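Local coordinates for protein VP2 (Primate bocaparvovirus 1, PDB 7L0Y) that self-assembles into the T=1 icosahedral capsid of human bocavirus 1, sixty copies of the capsid protein forming a shell about 26 nm across, at residues I15-W20 and I107-I112; F218-D223 and H420-I425; F296-N301 and S316-P321; G347-N352 and T503-C508. One frame throughout, in Å; residues are numbered along the deposited sequence.

Contact 1. Residues I15-W20 and I107-I112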
loop_
_atom_site.group_PDB
_atom_site.type_symbol
_atom_site.label_atom_id
_atom_site.label_comp_id
_atom_site.label_asym_id
_atom_site.label_seq_id
_atom_site.Cartn_x
_atom_site.Cartn_y
_atom_site.Cartn_z
ATOM N N ILE A 15 -57.795 -5.297 -69.769
ATOM C CA ILE A 15 -57.145 -4.196 -69.075
ATOM C C ILE A 15 -56.649 -3.236 -70.140
ATOM O O ILE A 15 -56.021 -3.661 -71.112
ATOM C CB ILE A 15 -55.984 -4.686 -68.192
ATOM C CG1 ILE A 15 -56.438 -5.845 -67.304
ATOM C CG2 ILE A 15 -55.465 -3.556 -67.336
ATOM C CD1 ILE A 15 -57.589 -5.514 -66.384
ATOM N N SER A 16 -56.946 -1.954 -69.978
ATOM C CA SER A 16 -56.484 -0.954 -70.929
ATOM C C SER A 16 -55.057 -0.553 -70.581
ATOM O O SER A 16 -54.679 -0.526 -69.408
ATOM C CB SER A 16 -57.403 0.267 -70.951
ATOM O OG SER A 16 -57.355 0.980 -69.735
ATOM N N THR A 17 -54.268 -0.257 -71.609
ATOM C CA THR A 17 -52.845 -0.018 -71.414
ATOM C C THR A 17 -52.538 1.463 -71.278
ATOM O O THR A 17 -51.371 1.855 -71.193
ATOM C CB THR A 17 -52.053 -0.634 -72.564
ATOM O OG1 THR A 17 -52.567 -0.155 -73.810
ATOM C CG2 THR A 17 -52.174 -2.114 -72.532
ATOM N N GLY A 18 -53.563 2.299 -71.265
ATOM C CA GLY A 18 -53.371 3.718 -71.085
ATOM C C GLY A 18 -54.694 4.442 -71.196
ATOM O O GLY A 18 -55.707 3.872 -71.597
ATOM N N GLY A 19 -54.668 5.713 -70.812
ATOM C CA GLY A 19 -55.826 6.566 -70.908
ATOM C C GLY A 19 -55.668 7.571 -72.029
ATOM O O GLY A 19 -54.633 7.647 -72.691
ATOM N N TRP A 20 -56.714 8.350 -72.229
ATOM C CA TRP A 20 -56.671 9.425 -73.200
ATOM C C TRP A 20 -55.998 10.636 -72.577
ATOM O O TRP A 20 -56.310 11.019 -71.453
ATOM C CB TRP A 20 -58.087 9.778 -73.614
ATOM C CG TRP A 20 -58.188 10.714 -74.699
ATOM C CD1 TRP A 20 -58.287 12.054 -74.608
ATOM C CD2 TRP A 20 -58.314 10.390 -76.073
ATOM N NE1 TRP A 20 -58.409 12.600 -75.848
ATOM C CE2 TRP A 20 -58.437 11.592 -76.769
ATOM C CE3 TRP A 20 -58.324 9.193 -76.784
ATOM C CZ2 TRP A 20 -58.562 11.641 -78.143
ATOM C CZ3 TRP A 20 -58.447 9.241 -78.146
ATOM C CH2 TRP A 20 -58.565 10.454 -78.814
ATOM N N ILE A 107 -47.949 4.236 -77.945
ATOM C CA ILE A 107 -48.899 3.480 -78.745
ATOM C C ILE A 107 -49.487 2.413 -77.842
ATOM O O ILE A 107 -48.748 1.605 -77.275
ATOM C CB ILE A 107 -48.234 2.858 -79.983
ATOM C CG1 ILE A 107 -47.695 3.957 -80.888
ATOM C CG2 ILE A 107 -49.220 2.018 -80.743
ATOM C CD1 ILE A 107 -46.786 3.477 -81.961
ATOM N N TYR A 108 -50.804 2.413 -77.694
ATOM C CA TYR A 108 -51.423 1.597 -76.662
ATOM C C TYR A 108 -52.868 1.319 -77.039
ATOM O O TYR A 108 -53.373 1.808 -78.049
ATOM C CB TYR A 108 -51.297 2.286 -75.304
ATOM C CG TYR A 108 -51.961 3.625 -75.242
ATOM C CD1 TYR A 108 -53.216 3.766 -74.700
ATOM C CD2 TYR A 108 -51.344 4.743 -75.773
ATOM C CE1 TYR A 108 -53.817 4.974 -74.651
ATOM C CE2 TYR A 108 -51.943 5.952 -75.745
ATOM C CZ TYR A 108 -53.181 6.069 -75.179
ATOM O OH TYR A 108 -53.792 7.291 -75.131
ATOM N N ASN A 109 -53.529 0.524 -76.200
ATOM C CA ASN A 109 -54.904 0.073 -76.419
ATOM C C ASN A 109 -55.091 -0.490 -77.818
ATOM O O ASN A 109 -56.023 -0.136 -78.537
ATOM C CB ASN A 109 -55.902 1.190 -76.143
ATOM C CG ASN A 109 -56.024 1.489 -74.682
ATOM O OD1 ASN A 109 -55.714 0.650 -73.849
ATOM N ND2 ASN A 109 -56.473 2.684 -74.356
ATOM N N LEU A 110 -54.199 -1.391 -78.199
ATOM C CA LEU A 110 -54.221 -1.931 -79.545
ATOM C C LEU A 110 -55.364 -2.919 -79.691
ATOM O O LEU A 110 -55.687 -3.659 -78.760
ATOM C CB LEU A 110 -52.899 -2.616 -79.872
ATOM C CG LEU A 110 -51.688 -1.752 -80.212
ATOM C CD1 LEU A 110 -52.128 -0.648 -81.132
ATOM C CD2 LEU A 110 -51.077 -1.159 -78.981
ATOM N N GLN A 111 -55.976 -2.931 -80.861
ATOM C CA GLN A 111 -57.015 -3.886 -81.194
ATOM C C GLN A 111 -56.760 -4.437 -82.580
ATOM O O GLN A 111 -56.763 -3.685 -83.553
ATOM C CB GLN A 111 -58.383 -3.234 -81.156
ATOM C CG GLN A 111 -58.877 -2.905 -79.794
ATOM C CD GLN A 111 -60.140 -2.114 -79.861
ATOM O OE1 GLN A 111 -60.336 -1.324 -80.776
ATOM N NE2 GLN A 111 -61.034 -2.355 -78.932
ATOM N N ILE A 112 -56.550 -5.739 -82.674
ATOM C CA ILE A 112 -56.495 -6.417 -83.958
ATOM C C ILE A 112 -57.817 -7.139 -84.152
ATOM O O ILE A 112 -58.237 -7.919 -83.295
ATOM C CB ILE A 112 -55.308 -7.387 -84.053
ATOM C CG1 ILE A 112 -53.991 -6.626 -83.942
ATOM C CG2 ILE A 112 -55.336 -8.092 -85.382
ATOM C CD1 ILE A 112 -53.405 -6.613 -82.565
#
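Thr17 and Asn109 grip each other through two bonds running in opposite senses, and this is the tight part of the contact. The backbone N of Asn109 gives its hydrogen to Thr17 OG1 at 2.7 Å, nearly straight at 167°, while Thr17 N reaches Asn109 OD1 at 2.8 Å. The hydroxyl can receive that N-H because chi1 of Thr17 (54°) sets OG1 between its own N and carbonyl carbon, facing the corner where the strand turns at Asn109. On the same amide, Asn109 ND2 bonds to Gly18 O at 3.1 Å, approaching from above the carbonyl plane, and also to Gln451 OE1 of strand 446-462. Gly18 also lies against the tyrosine, its CA 3.6 Å from Tyr108 CD1, and the ring runs on past it to Gly19, where Tyr108 OH makes a weak bond to the carbonyl O. Beyond these glycines and back at Ser16 the grip slackens. Ser16 merely brings CB to 3.4 Å from Asn109 OD1, and its hydroxyl bonds instead to Glu214 OE1 and Val209 O, both of a second subunit; Trp20 likewise sends NE1 to Glu203 O of that subunit. The glycine-rich N-terminal arm thus lies against the jelly roll where strand 95-118 turns its corner, flanked by strands 446-462 and 215-232, with Thr36 of strand 30-42 touching both Tyr108 and Trp20.

Contact 2. Residues F218-D223 and H420-I425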
loop_
_atom_site.group_PDB
_atom_site.type_symbol
_atom_site.label_atom_id
_atom_site.label_comp_id
_atom_site.label_asym_id
_atom_site.label_seq_id
_atom_site.Cartn_x
_atom_site.Cartn_y
_atom_site.Cartn_z
ATOM N N PHE A 218 -42.167 5.713 -76.898
ATOM C CA PHE A 218 -40.953 6.298 -77.448
ATOM C C PHE A 218 -40.746 7.685 -76.864
ATOM O O PHE A 218 -41.701 8.442 -76.696
ATOM C CB PHE A 218 -41.029 6.396 -78.968
ATOM C CG PHE A 218 -41.208 5.084 -79.643
ATOM C CD1 PHE A 218 -40.131 4.269 -79.891
ATOM C CD2 PHE A 218 -42.462 4.653 -80.013
ATOM C CE1 PHE A 218 -40.299 3.061 -80.498
ATOM C CE2 PHE A 218 -42.632 3.441 -80.621
ATOM C CZ PHE A 218 -41.548 2.645 -80.868
ATOM N N THR A 219 -39.501 8.018 -76.550
ATOM C CA THR A 219 -39.151 9.353 -76.093
ATOM C C THR A 219 -38.058 9.938 -76.970
ATOM O O THR A 219 -37.219 9.224 -77.519
ATOM C CB THR A 219 -38.701 9.368 -74.630
ATOM O OG1 THR A 219 -37.626 8.443 -74.445
ATOM C CG2 THR A 219 -39.847 9.016 -73.713
ATOM N N PHE A 220 -38.093 11.257 -77.108
ATOM C CA PHE A 220 -37.150 11.968 -77.949
ATOM C C PHE A 220 -36.840 13.300 -77.293
ATOM O O PHE A 220 -37.748 13.992 -76.837
ATOM C CB PHE A 220 -37.726 12.175 -79.351
ATOM C CG PHE A 220 -36.810 12.893 -80.282
ATOM C CD1 PHE A 220 -35.824 12.210 -80.960
ATOM C CD2 PHE A 220 -36.931 14.256 -80.479
ATOM C CE1 PHE A 220 -34.987 12.867 -81.815
ATOM C CE2 PHE A 220 -36.090 14.917 -81.329
ATOM C CZ PHE A 220 -35.118 14.223 -81.998
ATOM N N ASN A 221 -35.565 13.657 -77.249
ATOM C CA ASN A 221 -35.137 14.947 -76.724
ATOM C C ASN A 221 -34.708 15.827 -77.883
ATOM O O ASN A 221 -33.700 15.555 -78.537
ATOM C CB ASN A 221 -34.010 14.791 -75.712
ATOM C CG ASN A 221 -34.470 14.142 -74.441
ATOM O OD1 ASN A 221 -33.863 13.193 -73.960
ATOM N ND2 ASN A 221 -35.547 14.658 -73.879
ATOM N N PHE A 222 -35.484 16.871 -78.138
ATOM C CA PHE A 222 -35.107 17.869 -79.124
ATOM C C PHE A 222 -33.926 18.687 -78.634
ATOM O O PHE A 222 -33.918 19.187 -77.507
ATOM C CB PHE A 222 -36.269 18.812 -79.400
ATOM C CG PHE A 222 -37.412 18.194 -80.118
ATOM C CD1 PHE A 222 -37.463 18.206 -81.498
ATOM C CD2 PHE A 222 -38.450 17.617 -79.421
ATOM C CE1 PHE A 222 -38.521 17.656 -82.165
ATOM C CE2 PHE A 222 -39.510 17.063 -80.084
ATOM C CZ PHE A 222 -39.547 17.077 -81.455
ATOM N N ASP A 223 -32.924 18.828 -79.488
ATOM C CA ASP A 223 -31.966 19.917 -79.380
ATOM C C ASP A 223 -32.178 20.785 -80.619
ATOM O O ASP A 223 -31.784 20.421 -81.726
ATOM C CB ASP A 223 -30.537 19.395 -79.270
ATOM C CG ASP A 223 -29.535 20.502 -79.059
ATOM O OD1 ASP A 223 -29.590 21.147 -77.993
ATOM O OD2 ASP A 223 -28.694 20.726 -79.954
ATOM N N HIS A 420 -31.084 15.476 -86.623
ATOM C CA HIS A 420 -31.791 14.265 -86.216
ATOM C C HIS A 420 -33.180 14.647 -85.735
ATOM O O HIS A 420 -33.406 14.847 -84.537
ATOM C CB HIS A 420 -31.021 13.511 -85.136
ATOM C CG HIS A 420 -29.662 13.075 -85.577
ATOM N ND1 HIS A 420 -29.471 12.082 -86.512
ATOM C CD2 HIS A 420 -28.431 13.519 -85.237
ATOM C CE1 HIS A 420 -28.176 11.924 -86.720
ATOM N NE2 HIS A 420 -27.524 12.783 -85.958
ATOM N N PRO A 421 -34.135 14.757 -86.646
ATOM C CA PRO A 421 -35.520 14.943 -86.249
ATOM C C PRO A 421 -36.037 13.700 -85.552
ATOM O O PRO A 421 -35.370 12.657 -85.565
ATOM C CB PRO A 421 -36.234 15.182 -87.586
ATOM C CG PRO A 421 -35.399 14.500 -88.571
ATOM C CD PRO A 421 -33.991 14.654 -88.105
ATOM N N PRO A 422 -37.190 13.780 -84.892
ATOM C CA PRO A 422 -37.762 12.583 -84.268
ATOM C C PRO A 422 -37.838 11.426 -85.244
ATOM O O PRO A 422 -38.177 11.616 -86.414
ATOM C CB PRO A 422 -39.160 13.045 -83.846
ATOM C CG PRO A 422 -39.044 14.490 -83.709
ATOM C CD PRO A 422 -38.068 14.948 -84.727
ATOM N N GLY A 423 -37.509 10.225 -84.782
ATOM C CA GLY A 423 -37.523 9.082 -85.674
ATOM C C GLY A 423 -38.938 8.716 -86.080
ATOM O O GLY A 423 -39.892 8.907 -85.325
ATOM N N THR A 424 -39.070 8.199 -87.293
ATOM C CA THR A 424 -40.361 7.720 -87.758
ATOM C C THR A 424 -40.713 6.412 -87.072
ATOM O O THR A 424 -39.891 5.501 -86.991
ATOM C CB THR A 424 -40.345 7.525 -89.268
ATOM O OG1 THR A 424 -40.148 8.789 -89.906
ATOM C CG2 THR A 424 -41.641 6.924 -89.737
ATOM N N ILE A 425 -41.936 6.321 -86.580
ATOM C CA ILE A 425 -42.449 5.075 -86.040
ATOM C C ILE A 425 -43.125 4.320 -87.171
ATOM O O ILE A 425 -44.095 4.800 -87.760
ATOM C CB ILE A 425 -43.421 5.326 -84.885
ATOM C CG1 ILE A 425 -42.706 6.044 -83.753
ATOM C CG2 ILE A 425 -43.977 4.017 -84.388
ATOM C CD1 ILE A 425 -43.639 6.630 -82.757
#
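Phe220 and Pro422 meet in the jelly roll, where strand 215-232 of one sheet faces the loop leading into strand 424-429 of the other. The two segments run roughly antiparallel, their directions 157° apart, and are joined purely by packing. With chi1 at 180°, CG of Phe220 stands opposite the backbone N, and the CB bond carries the ring toward the proline. Along one flank of that ring CD1 and then CE1 lie under Pro422 CA, CE1 at 3.7 Å; along the other, CD2 and CE2 lie near Pro422 CG, CE2 at 3.8 Å. Pro422 CA itself sits over the centre of the ring, 3.7 Å from its centroid and 11° off the normal, a clear CH-pi contact. At the tip, CZ comes edge-on to the carbonyl O of His420, 3.1 Å away. Further toward the start of the strand, Phe218 takes Ile425 over one face, with CD2 3.6 Å from Ile425 CD1; Ile134 and Cys136 of strand 132-137 touch both side chains. Trp397 backs Pro422, and Phe222 closes the other end beside Met103 and Pro100. The ring of Phe222 takes Phe220 CE2 over one face, toward the rim, and its CZ lies 3.5 Å from Pro422 CG, so that this one gamma carbon touches two aromatic rings.

Contact 3. Residues F296-N301 and S316-P321; sequences FMVCTN and SGFDPP
Phe296, Ser316 and Phe318 lose the most surface where strands 296-300 and 316-318 pair as a two-stranded antiparallel ladder. Ser316 is buried chiefly by backbone. Its carbonyl O takes the N-H of Val298 at 2.6 Å, and its own N returns a hydrogen to Val298 O at 2.9 Å. The same Ser316 O has the sulfur of Met297 3.4 Å away; chi2 and chi3 of Met297, both 66°, curl SD back over the neighbouring strand. Phe318 gives its N-H to Phe296 O at 2.7 Å, and its CB packs 3.8 Å from Val298 CG2. The ring of Phe296 passes on to the loop beyond, its CD2 edge 3.5 Å from Pro321 CB, just after the cis peptide that precedes Pro320. Strand 296-300 also forms an antiparallel ladder with a strand of a neighbouring subunit, and Asp319 makes salt bridges to Arg285 of its own chain and to Arg248 of that neighbouring subunit. Main-chain bonds therefore set the register here, the apolar groups fill in around them, and the pairing carries on as a sheet shared between two subunits.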
loop_
_atom_site.group_PDB
_atom_site.type_symbol
_atom_site.label_atom_id
_atom_site.label_comp_id
_atom_site.label_asym_id
_atom_site.label_seq_id
_atom_site.Cartn_x
_atom_site.Cartn_y
_atom_site.Cartn_z
ATOM N N PHE A 296 -37.418 26.476 -110.779
ATOM C CA PHE A 296 -36.059 25.964 -110.781
ATOM C C PHE A 296 -36.095 24.456 -110.648
ATOM O O PHE A 296 -36.859 23.913 -109.849
ATOM C CB PHE A 296 -35.226 26.577 -109.663
ATOM C CG PHE A 296 -34.907 28.009 -109.886
ATOM C CD1 PHE A 296 -33.851 28.366 -110.692
ATOM C CD2 PHE A 296 -35.670 28.999 -109.311
ATOM C CE1 PHE A 296 -33.553 29.674 -110.910
ATOM C CE2 PHE A 296 -35.377 30.317 -109.529
ATOM C CZ PHE A 296 -34.315 30.656 -110.330
ATOM N N MET A 297 -35.267 23.789 -111.432
ATOM C CA MET A 297 -35.195 22.341 -111.446
ATOM C C MET A 297 -33.800 21.942 -110.994
ATOM O O MET A 297 -32.811 22.301 -111.639
ATOM C CB MET A 297 -35.497 21.808 -112.840
ATOM C CG MET A 297 -35.769 20.344 -112.874
ATOM S SD MET A 297 -37.284 19.989 -111.977
ATOM C CE MET A 297 -38.483 20.807 -113.022
ATOM N N VAL A 298 -33.722 21.213 -109.888
ATOM C CA VAL A 298 -32.452 20.826 -109.289
ATOM C C VAL A 298 -32.163 19.399 -109.716
ATOM O O VAL A 298 -32.757 18.456 -109.188
ATOM C CB VAL A 298 -32.505 20.942 -107.757
ATOM C CG1 VAL A 298 -31.235 20.421 -107.131
ATOM C CG2 VAL A 298 -32.760 22.376 -107.338
ATOM N N CYS A 299 -31.218 19.235 -110.631
ATOM C CA CYS A 299 -30.976 17.959 -111.281
ATOM C C CYS A 299 -29.586 17.456 -110.936
ATOM O O CYS A 299 -28.672 18.233 -110.657
ATOM C CB CYS A 299 -31.117 18.069 -112.802
ATOM S SG CYS A 299 -32.758 18.539 -113.387
ATOM N N THR A 300 -29.443 16.134 -110.927
ATOM C CA THR A 300 -28.138 15.483 -110.888
ATOM C C THR A 300 -28.082 14.602 -112.126
ATOM O O THR A 300 -28.801 13.606 -112.217
ATOM C CB THR A 300 -27.935 14.677 -109.609
ATOM O OG1 THR A 300 -28.921 13.644 -109.531
ATOM C CG2 THR A 300 -28.065 15.569 -108.397
ATOM N N ASN A 301 -27.258 14.982 -113.090
ATOM C CA ASN A 301 -27.037 14.131 -114.249
ATOM C C ASN A 301 -25.572 13.738 -114.330
ATOM O O ASN A 301 -24.732 14.573 -114.696
ATOM C CB ASN A 301 -27.476 14.835 -115.529
ATOM C CG ASN A 301 -27.515 13.902 -116.707
ATOM O OD1 ASN A 301 -27.707 12.700 -116.554
ATOM N ND2 ASN A 301 -27.339 14.447 -117.894
ATOM N N SER A 316 -35.482 17.441 -109.255
ATOM C CA SER A 316 -36.707 17.816 -108.573
ATOM C C SER A 316 -36.828 19.329 -108.623
ATOM O O SER A 316 -35.849 20.043 -108.845
ATOM C CB SER A 316 -36.708 17.310 -107.128
ATOM O OG SER A 316 -37.876 17.706 -106.436
ATOM N N GLY A 317 -38.046 19.818 -108.408
ATOM C CA GLY A 317 -38.305 21.239 -108.467
ATOM C C GLY A 317 -37.972 21.936 -107.166
ATOM O O GLY A 317 -38.193 21.391 -106.082
ATOM N N PHE A 318 -37.452 23.153 -107.276
ATOM C CA PHE A 318 -37.086 23.954 -106.115
ATOM C C PHE A 318 -38.137 25.047 -105.970
ATOM O O PHE A 318 -38.177 26.006 -106.740
ATOM C CB PHE A 318 -35.686 24.526 -106.284
ATOM C CG PHE A 318 -35.231 25.351 -105.131
ATOM C CD1 PHE A 318 -34.660 24.755 -104.026
ATOM C CD2 PHE A 318 -35.390 26.720 -105.141
ATOM C CE1 PHE A 318 -34.244 25.511 -102.964
ATOM C CE2 PHE A 318 -34.981 27.477 -104.082
ATOM C CZ PHE A 318 -34.405 26.873 -102.991
ATOM N N ASP A 319 -38.998 24.899 -104.975
ATOM C CA ASP A 319 -40.069 25.857 -104.778
ATOM C C ASP A 319 -40.410 25.975 -103.296
ATOM O O ASP A 319 -40.395 24.975 -102.583
ATOM C CB ASP A 319 -41.286 25.423 -105.589
ATOM C CG ASP A 319 -42.408 26.419 -105.538
ATOM O OD1 ASP A 319 -42.245 27.526 -106.095
ATOM O OD2 ASP A 319 -43.462 26.094 -104.953
ATOM N N PRO A 320 -40.731 27.188 -102.823
ATOM C CA PRO A 320 -40.666 28.471 -103.529
ATOM C C PRO A 320 -39.242 28.985 -103.705
ATOM O O PRO A 320 -38.419 28.846 -102.812
ATOM C CB PRO A 320 -41.473 29.401 -102.627
ATOM C CG PRO A 320 -41.301 28.833 -101.276
ATOM C CD PRO A 320 -41.219 27.349 -101.444
ATOM N N PRO A 321 -38.956 29.546 -104.864
ATOM C CA PRO A 321 -37.605 30.048 -105.138
ATOM C C PRO A 321 -37.261 31.358 -104.444
ATOM O O PRO A 321 -36.088 31.643 -104.198
ATOM C CB PRO A 321 -37.620 30.222 -106.656
ATOM C CG PRO A 321 -39.025 30.547 -106.956
ATOM C CD PRO A 321 -39.877 29.807 -105.979
#

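Contact 4. Residues G347-N352 and T503-C508; sequences GNIIAN and TSYDQC
Tyr505 turns one face of its ring to the backbone of Ala351 and Asn352, where strand 348-350 of a beta hairpin (paired with 335-337) runs out into loop. The other partner is a turn in the C-terminal region after strand 446-462, in which 505-508 coil like a helix but lack its regular hydrogen bonding. Ala351 CA lies 3.8 Å from the ring centroid, 23° off the normal, as a CH-pi contact. Asn352 N stands over the same face toward the rim, 3.4 Å from Tyr505 CD2. The side chains of Asn352 and Tyr505 run past one another head to tail, with amide and ring planes almost perpendicular at 88°, and Asn352 OD1 lies nearest Tyr505 CB, at 3.7 Å. At the edge of the ring lies Ile349. Its CG2 branch rests 3.7 Å from Tyr505 CA, while the other branch, with CG1 placed beside the backbone N (chi1 -72°), extends into the turn, where CD1 meets Cys508 SG at 3.5 Å. Trp336 of the partner strand packs on both Ile349 and Tyr505, and the phenol OH bonds weakly to Pro389 O. The turn has a polar brace of its own, since Gln507, whose NE2 bonds to Ser480 OG and Gly478 O, folds OE1 back to accept two backbone N-H groups: Ser504 N at 3.2 Å from above the carbonyl plane, and Thr503 N at 2.6 Å almost straight ahead of the Gln507 CD-OE1 bond.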
loop_
_atom_site.group_PDB
_atom_site.type_symbol
_atom_site.label_atom_id
_atom_site.label_comp_id
_atom_site.label_asym_id
_atom_site.label_seq_id
_atom_site.Cartn_x
_atom_site.Cartn_y
_atom_site.Cartn_z
ATOM N N GLY A 347 -60.495 25.950 -101.440
ATOM C CA GLY A 347 -59.796 25.354 -100.324
ATOM C C GLY A 347 -58.318 25.644 -100.252
ATOM O O GLY A 347 -57.613 24.998 -99.477
ATOM N N ASN A 348 -57.828 26.604 -101.026
ATOM C CA ASN A 348 -56.408 26.905 -101.108
ATOM C C ASN A 348 -56.082 28.142 -100.288
ATOM O O ASN A 348 -56.879 29.081 -100.227
ATOM C CB ASN A 348 -55.982 27.105 -102.560
ATOM C CG ASN A 348 -56.799 28.155 -103.256
ATOM O OD1 ASN A 348 -57.894 28.486 -102.816
ATOM N ND2 ASN A 348 -56.269 28.702 -104.335
ATOM N N ILE A 349 -54.913 28.141 -99.663
ATOM C CA ILE A 349 -54.448 29.261 -98.859
ATOM C C ILE A 349 -53.133 29.754 -99.428
ATOM O O ILE A 349 -52.162 28.997 -99.531
ATOM C CB ILE A 349 -54.310 28.891 -97.376
ATOM C CG1 ILE A 349 -55.699 28.729 -96.768
ATOM C CG2 ILE A 349 -53.522 29.943 -96.638
ATOM C CD1 ILE A 349 -55.687 28.303 -95.375
ATOM N N ILE A 350 -53.108 31.026 -99.784
ATOM C CA ILE A 350 -51.939 31.683 -100.338
ATOM C C ILE A 350 -51.277 32.472 -99.222
ATOM O O ILE A 350 -51.941 33.243 -98.524
ATOM C CB ILE A 350 -52.336 32.608 -101.494
ATOM C CG1 ILE A 350 -53.103 31.823 -102.552
ATOM C CG2 ILE A 350 -51.109 33.227 -102.098
ATOM C CD1 ILE A 350 -53.738 32.681 -103.597
ATOM N N ALA A 351 -49.975 32.284 -99.047
ATOM C CA ALA A 351 -49.258 33.054 -98.045
ATOM C C ALA A 351 -49.224 34.525 -98.433
ATOM O O ALA A 351 -48.968 34.878 -99.585
ATOM C CB ALA A 351 -47.842 32.517 -97.869
ATOM N N ASN A 352 -49.482 35.383 -97.464
ATOM C CA ASN A 352 -49.557 36.818 -97.671
ATOM C C ASN A 352 -48.434 37.486 -96.904
ATOM O O ASN A 352 -47.856 36.892 -95.990
ATOM C CB ASN A 352 -50.914 37.378 -97.223
ATOM C CG ASN A 352 -52.050 36.903 -98.096
ATOM O OD1 ASN A 352 -53.082 36.455 -97.604
ATOM N ND2 ASN A 352 -51.862 36.995 -99.407
ATOM N N THR A 503 -59.934 30.041 -94.495
ATOM C CA THR A 503 -59.911 30.325 -95.923
ATOM C C THR A 503 -58.800 31.298 -96.288
ATOM O O THR A 503 -58.515 31.502 -97.472
ATOM C CB THR A 503 -61.266 30.861 -96.377
ATOM O OG1 THR A 503 -61.606 32.026 -95.619
ATOM C CG2 THR A 503 -62.329 29.816 -96.187
ATOM N N SER A 504 -58.153 31.900 -95.302
ATOM C CA SER A 504 -57.108 32.867 -95.575
ATOM C C SER A 504 -55.868 32.546 -94.761
ATOM O O SER A 504 -55.895 31.745 -93.825
ATOM C CB SER A 504 -57.557 34.303 -95.278
ATOM O OG SER A 504 -57.761 34.514 -93.897
ATOM N N TYR A 505 -54.776 33.198 -95.146
ATOM C CA TYR A 505 -53.490 32.958 -94.510
ATOM C C TYR A 505 -53.457 33.513 -93.095
ATOM O O TYR A 505 -52.813 32.942 -92.210
ATOM C CB TYR A 505 -52.392 33.573 -95.374
ATOM C CG TYR A 505 -51.010 33.496 -94.802
ATOM C CD1 TYR A 505 -50.313 32.307 -94.794
ATOM C CD2 TYR A 505 -50.391 34.620 -94.299
ATOM C CE1 TYR A 505 -49.052 32.236 -94.287
ATOM C CE2 TYR A 505 -49.130 34.559 -93.790
ATOM C CZ TYR A 505 -48.461 33.365 -93.785
ATOM O OH TYR A 505 -47.189 33.298 -93.272
ATOM N N ASP A 506 -54.154 34.623 -92.858
ATOM C CA ASP A 506 -54.154 35.214 -91.527
ATOM C C ASP A 506 -55.006 34.415 -90.556
ATOM O O ASP A 506 -54.742 34.426 -89.350
ATOM C CB ASP A 506 -54.630 36.660 -91.591
ATOM C CG ASP A 506 -53.596 37.585 -92.191
ATOM O OD1 ASP A 506 -52.414 37.190 -92.255
ATOM O OD2 ASP A 506 -53.958 38.707 -92.599
ATOM N N GLN A 507 -56.028 33.722 -91.053
ATOM C CA GLN A 507 -56.807 32.857 -90.179
ATOM C C GLN A 507 -55.980 31.681 -89.694
ATOM O O GLN A 507 -56.299 31.075 -88.667
ATOM C CB GLN A 507 -58.055 32.375 -90.903
ATOM C CG GLN A 507 -59.009 33.484 -91.227
ATOM C CD GLN A 507 -60.168 33.020 -92.055
ATOM O OE1 GLN A 507 -60.101 31.990 -92.713
ATOM N NE2 GLN A 507 -61.233 33.794 -92.053
ATOM N N CYS A 508 -54.913 31.348 -90.413
ATOM C CA CYS A 508 -53.968 30.351 -89.948
ATOM C C CYS A 508 -53.033 30.887 -88.879
ATOM O O CYS A 508 -52.275 30.104 -88.300
ATOM C CB CYS A 508 -53.169 29.816 -91.127
ATOM S SG CYS A 508 -54.147 28.906 -92.321
#

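How the contacts relate
Contacts 1 and 2 belong to the jelly roll, on neighbouring strands 95-118 and 215-232, and touch directly, Ile107 CD1 lying 3.8 Å from Ile425 CG2. Contact 1 closes first along the chain; contact 3 falls within the long excursion between strands 215-232 and 424-429 that contact 2 brackets, their centres about 29 Å apart. Contact 4 starts in the same excursion but ends near the C-terminus, so it interleaves with contact 2 and joins the hairpin strand 348-350 to the C-terminal turn; its nearest atoms are about 8 Å from contact 3, without touching. Contacts 1 and 3, whose centres are about 44 Å apart, meet different neighbouring subunits on opposite sides of the chain's centre.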